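Side-chain contact in histidinol-phosphatase (Listeria monocytogenes serotype 4b str. H7858, PDB 6NLR), which probably hydrolyses L-histidinol phosphate to histidinol and phosphate in histidine biosynthesis, using a trinuclear metal centre of a PHP-domain, TIM-barrel-like fold: residues A[19-24]-A[79-84]. Residues are numbered along the deposited sequence; the frame is centred on the assembly and turned at random.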
ATOM      1  N   ASP A  19      -4.743  -8.955 -17.592  1.00 32.19           N
ATOM      2  CA  ASP A  19      -6.186  -8.925 -17.276  1.00 32.94           C
ATOM      3  C   ASP A  19      -6.394  -9.489 -15.869  1.00 30.78           C
ATOM      4  O   ASP A  19      -5.903 -10.601 -15.588  1.00 30.75           O
ATOM      5  CB  ASP A  19      -6.985  -9.692 -18.319  1.00 34.26           C
ATOM      6  CG  ASP A  19      -8.479  -9.422 -18.224  1.00 38.27           C
ATOM      7  OD1 ASP A  19      -9.035  -9.452 -17.113  1.00 33.72           O
ATOM      8  OD2 ASP A  19      -9.075  -9.179 -19.257  1.00 53.68           O
ATOM      9  N   VAL A  20      -7.163  -8.772 -15.053  1.00 28.52           N
ATOM     10  CA  VAL A  20      -7.578  -9.212 -13.689  1.00 28.10           C
ATOM     11  C   VAL A  20      -8.135 -10.634 -13.767  1.00 28.16           C
ATOM     12  O   VAL A  20      -7.946 -11.390 -12.811  1.00 27.58           O
ATOM     13  CB  VAL A  20      -8.586  -8.239 -13.054  1.00 27.84           C
ATOM     14  CG1 VAL A  20      -9.855  -8.119 -13.877  1.00 29.17           C
ATOM     15  CG2 VAL A  20      -8.910  -8.616 -11.611  1.00 27.50           C
ATOM     16  N   GLU A  21      -8.810 -11.000 -14.846  1.00 29.09           N
ATOM     17  CA  GLU A  21      -9.433 -12.340 -14.947  1.00 32.29           C
ATOM     18  C   GLU A  21      -8.357 -13.426 -14.850  1.00 30.74           C
ATOM     19  O   GLU A  21      -8.612 -14.422 -14.176  1.00 27.22           O
ATOM     20  CB  GLU A  21     -10.186 -12.494 -16.267  1.00 32.41           C
ATOM     21  CG  GLU A  21     -10.950 -13.795 -16.339  1.00 36.76           C
ATOM     22  CD  GLU A  21     -12.275 -13.674 -17.079  1.00 38.68           C
ATOM     23  OE1 GLU A  21     -12.559 -12.583 -17.647  1.00 38.96           O
ATOM     24  OE2 GLU A  21     -13.034 -14.639 -17.048  1.00 37.30           O
ATOM     25  N   GLU A  22      -7.217 -13.248 -15.523  1.00 33.05           N
ATOM     26  CA  GLU A  22      -6.108 -14.247 -15.528  1.00 34.47           C
ATOM     27  C   GLU A  22      -5.493 -14.283 -14.125  1.00 31.53           C
ATOM     28  O   GLU A  22      -5.083 -15.347 -13.672  1.00 28.32           O
ATOM     29  CB  GLU A  22      -5.071 -13.957 -16.621  1.00 38.98           C
ATOM     30  CG  GLU A  22      -5.627 -14.012 -18.043  1.00 47.94           C
ATOM     31  CD  GLU A  22      -6.492 -15.216 -18.423  1.00 60.03           C
ATOM     32  OE1 GLU A  22      -5.981 -16.359 -18.365  1.00 62.59           O
ATOM     33  OE2 GLU A  22      -7.691 -15.013 -18.789  1.00 77.49           O
HETATM   34  N   MSE A  23      -5.471 -13.132 -13.432  1.00 26.81           N
HETATM   35  CA  MSE A  23      -4.947 -13.078 -12.073  1.00 27.27           C
HETATM   36  C   MSE A  23      -5.872 -13.865 -11.131  1.00 29.35           C
HETATM   37  O   MSE A  23      -5.411 -14.647 -10.299  1.00 29.01           O
HETATM   38  CB  MSE A  23      -4.751 -11.621 -11.636  1.00 24.32           C
HETATM   39  CG  MSE A  23      -3.805 -10.855 -12.522  1.00 27.71           C
HETATM   40 SE   MSE A  23      -3.733  -8.963 -12.054  1.00 28.81          SE
HETATM   41  CE  MSE A  23      -3.008  -9.085 -10.244  1.00 29.14           C
ATOM     42  N   VAL A  24      -7.189 -13.701 -11.304  1.00 28.19           N
ATOM     43  CA  VAL A  24      -8.162 -14.373 -10.457  1.00 27.39           C
ATOM     44  C   VAL A  24      -8.085 -15.883 -10.700  1.00 27.41           C
ATOM     45  O   VAL A  24      -8.104 -16.640  -9.721  1.00 27.25           O
ATOM     46  CB  VAL A  24      -9.570 -13.795 -10.686  1.00 28.08           C
ATOM     47  CG1 VAL A  24     -10.682 -14.746 -10.246  1.00 29.82           C
ATOM     48  CG2 VAL A  24      -9.699 -12.444  -9.997  1.00 29.86           C
ATOM     49  N   LYS A  79     -16.210 -10.386 -10.060  1.00 30.28           N
ATOM     50  CA  LYS A  79     -16.678 -10.801  -8.714  1.00 30.95           C
ATOM     51  C   LYS A  79     -17.825 -11.807  -8.856  1.00 31.31           C
ATOM     52  O   LYS A  79     -17.775 -12.865  -8.191  1.00 31.35           O
ATOM     53  CB  LYS A  79     -17.127  -9.581  -7.911  1.00 31.27           C
ATOM     54  CG  LYS A  79     -17.893  -9.943  -6.641  1.00 34.76           C
ATOM     55  CD  LYS A  79     -18.222  -8.790  -5.756  1.00 36.06           C
ATOM     56  CE  LYS A  79     -18.779  -9.298  -4.449  1.00 38.49           C
ATOM     57  NZ  LYS A  79     -18.931  -8.189  -3.494  1.00 50.41           N
ATOM     58  N   LYS A  80     -18.817 -11.500  -9.693  1.00 31.45           N
ATOM     59  CA  LYS A  80     -19.981 -12.398  -9.895  1.00 32.89           C
ATOM     60  C   LYS A  80     -19.541 -13.647 -10.658  1.00 32.27           C
ATOM     61  O   LYS A  80     -20.017 -14.744 -10.327  1.00 28.80           O
ATOM     62  CB  LYS A  80     -21.096 -11.675 -10.654  1.00 36.37           C
ATOM     63  CG  LYS A  80     -21.743 -10.545  -9.866  1.00 39.41           C
ATOM     64  CD  LYS A  80     -23.080 -10.133 -10.400  1.00 45.35           C
ATOM     65  CE  LYS A  80     -23.636  -8.957  -9.634  1.00 48.88           C
ATOM     66  NZ  LYS A  80     -23.239  -7.687 -10.282  1.00 53.52           N
ATOM     67  N   LYS A  81     -18.671 -13.487 -11.662  1.00 31.55           N
ATOM     68  CA  LYS A  81     -18.313 -14.620 -12.549  1.00 32.10           C
ATOM     69  C   LYS A  81     -17.682 -15.728 -11.709  1.00 30.52           C
ATOM     70  O   LYS A  81     -17.953 -16.877 -12.011  1.00 31.62           O
ATOM     71  CB  LYS A  81     -17.365 -14.186 -13.673  1.00 31.37           C
ATOM     72  CG  LYS A  81     -16.974 -15.297 -14.628  1.00 32.41           C
ATOM     73  CD  LYS A  81     -16.252 -14.785 -15.836  1.00 34.61           C
ATOM     74  CE  LYS A  81     -16.064 -15.851 -16.898  1.00 35.85           C
ATOM     75  NZ  LYS A  81     -15.406 -15.271 -18.098  1.00 36.76           N
ATOM     76  N   TYR A  82     -16.873 -15.386 -10.710  1.00 30.57           N
ATOM     77  CA  TYR A  82     -16.049 -16.371  -9.952  1.00 31.53           C
ATOM     78  C   TYR A  82     -16.542 -16.530  -8.512  1.00 30.27           C
ATOM     79  O   TYR A  82     -15.837 -17.148  -7.738  1.00 28.51           O
ATOM     80  CB  TYR A  82     -14.578 -15.958 -10.014  1.00 30.13           C
ATOM     81  CG  TYR A  82     -14.031 -16.131 -11.398  1.00 29.86           C
ATOM     82  CD1 TYR A  82     -13.749 -17.389 -11.897  1.00 29.62           C
ATOM     83  CD2 TYR A  82     -13.877 -15.039 -12.232  1.00 31.25           C
ATOM     84  CE1 TYR A  82     -13.289 -17.560 -13.190  1.00 30.96           C
ATOM     85  CE2 TYR A  82     -13.409 -15.189 -13.524  1.00 31.74           C
ATOM     86  CZ  TYR A  82     -13.120 -16.455 -14.002  1.00 31.23           C
ATOM     87  OH  TYR A  82     -12.687 -16.583 -15.277  1.00 32.40           O
ATOM     88  N   ALA A  83     -17.738 -16.043  -8.191  1.00 32.51           N
ATOM     89  CA  ALA A  83     -18.304 -16.087  -6.819  1.00 36.77           C
ATOM     90  C   ALA A  83     -18.321 -17.532  -6.291  1.00 39.61           C
ATOM     91  O   ALA A  83     -18.057 -17.714  -5.104  1.00 40.07           O
ATOM     92  CB  ALA A  83     -19.669 -15.451  -6.780  1.00 37.01           C
ATOM     93  N   SER A  84     -18.568 -18.544  -7.125  1.00 40.14           N
ATOM     94  CA  SER A  84     -18.634 -19.948  -6.643  1.00 42.50           C
ATOM     95  C   SER A  84     -17.230 -20.454  -6.276  1.00 40.19           C
ATOM     96  O   SER A  84     -17.167 -21.420  -5.539  1.00 42.96           O
ATOM     97  CB  SER A  84     -19.359 -20.854  -7.616  1.00 44.82           C
ATOM     98  OG  SER A  84     -18.622 -20.987  -8.809  1.00 46.15           O
TER
HETATM   99  O   HOH W   1     -15.331 -12.399 -18.787  1.00 32.24           O
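Glu21, in the first turn of helix 20-29, forms a salt bridge with Lys81, the last residue of helix 68-81, and accepts a hydrogen bond from Tyr82, just past that helix, joining two helices on the outside of the PHP domain. Both bonds converge on one oxygen: Lys81 NZ, 2.7 Å from Glu21 OE2, is bound by the oxygen's syn lone pair, whereas Tyr82 OH, also 2.7 Å from Glu21 OE2, comes from the anti side, 16° out of the carboxylate plane. The carboxylate plane is turned 84° from the tyrosine ring, and OE2 lies at the ring edge, near its plane. Lys81 reaches the acid as an extended chain, its CG lying over the rim of one ring face. Over the opposite face sits Val24 CG1, 4.1 Å from the Tyr82 ring centroid in a CH-pi contact. With CG1 anti to the backbone N (chi1 159°), Val24 presents this methyl to the ring; the Tyr82 side chain also packs on Leu25 and Ile28. A water joins the other carboxylate oxygen, Glu21 OE1, to Lys81 NZ, 3.0 Å from each. These bonds should limit carboxylate rotation, and the lysine charge and donors probably favour its ionised form.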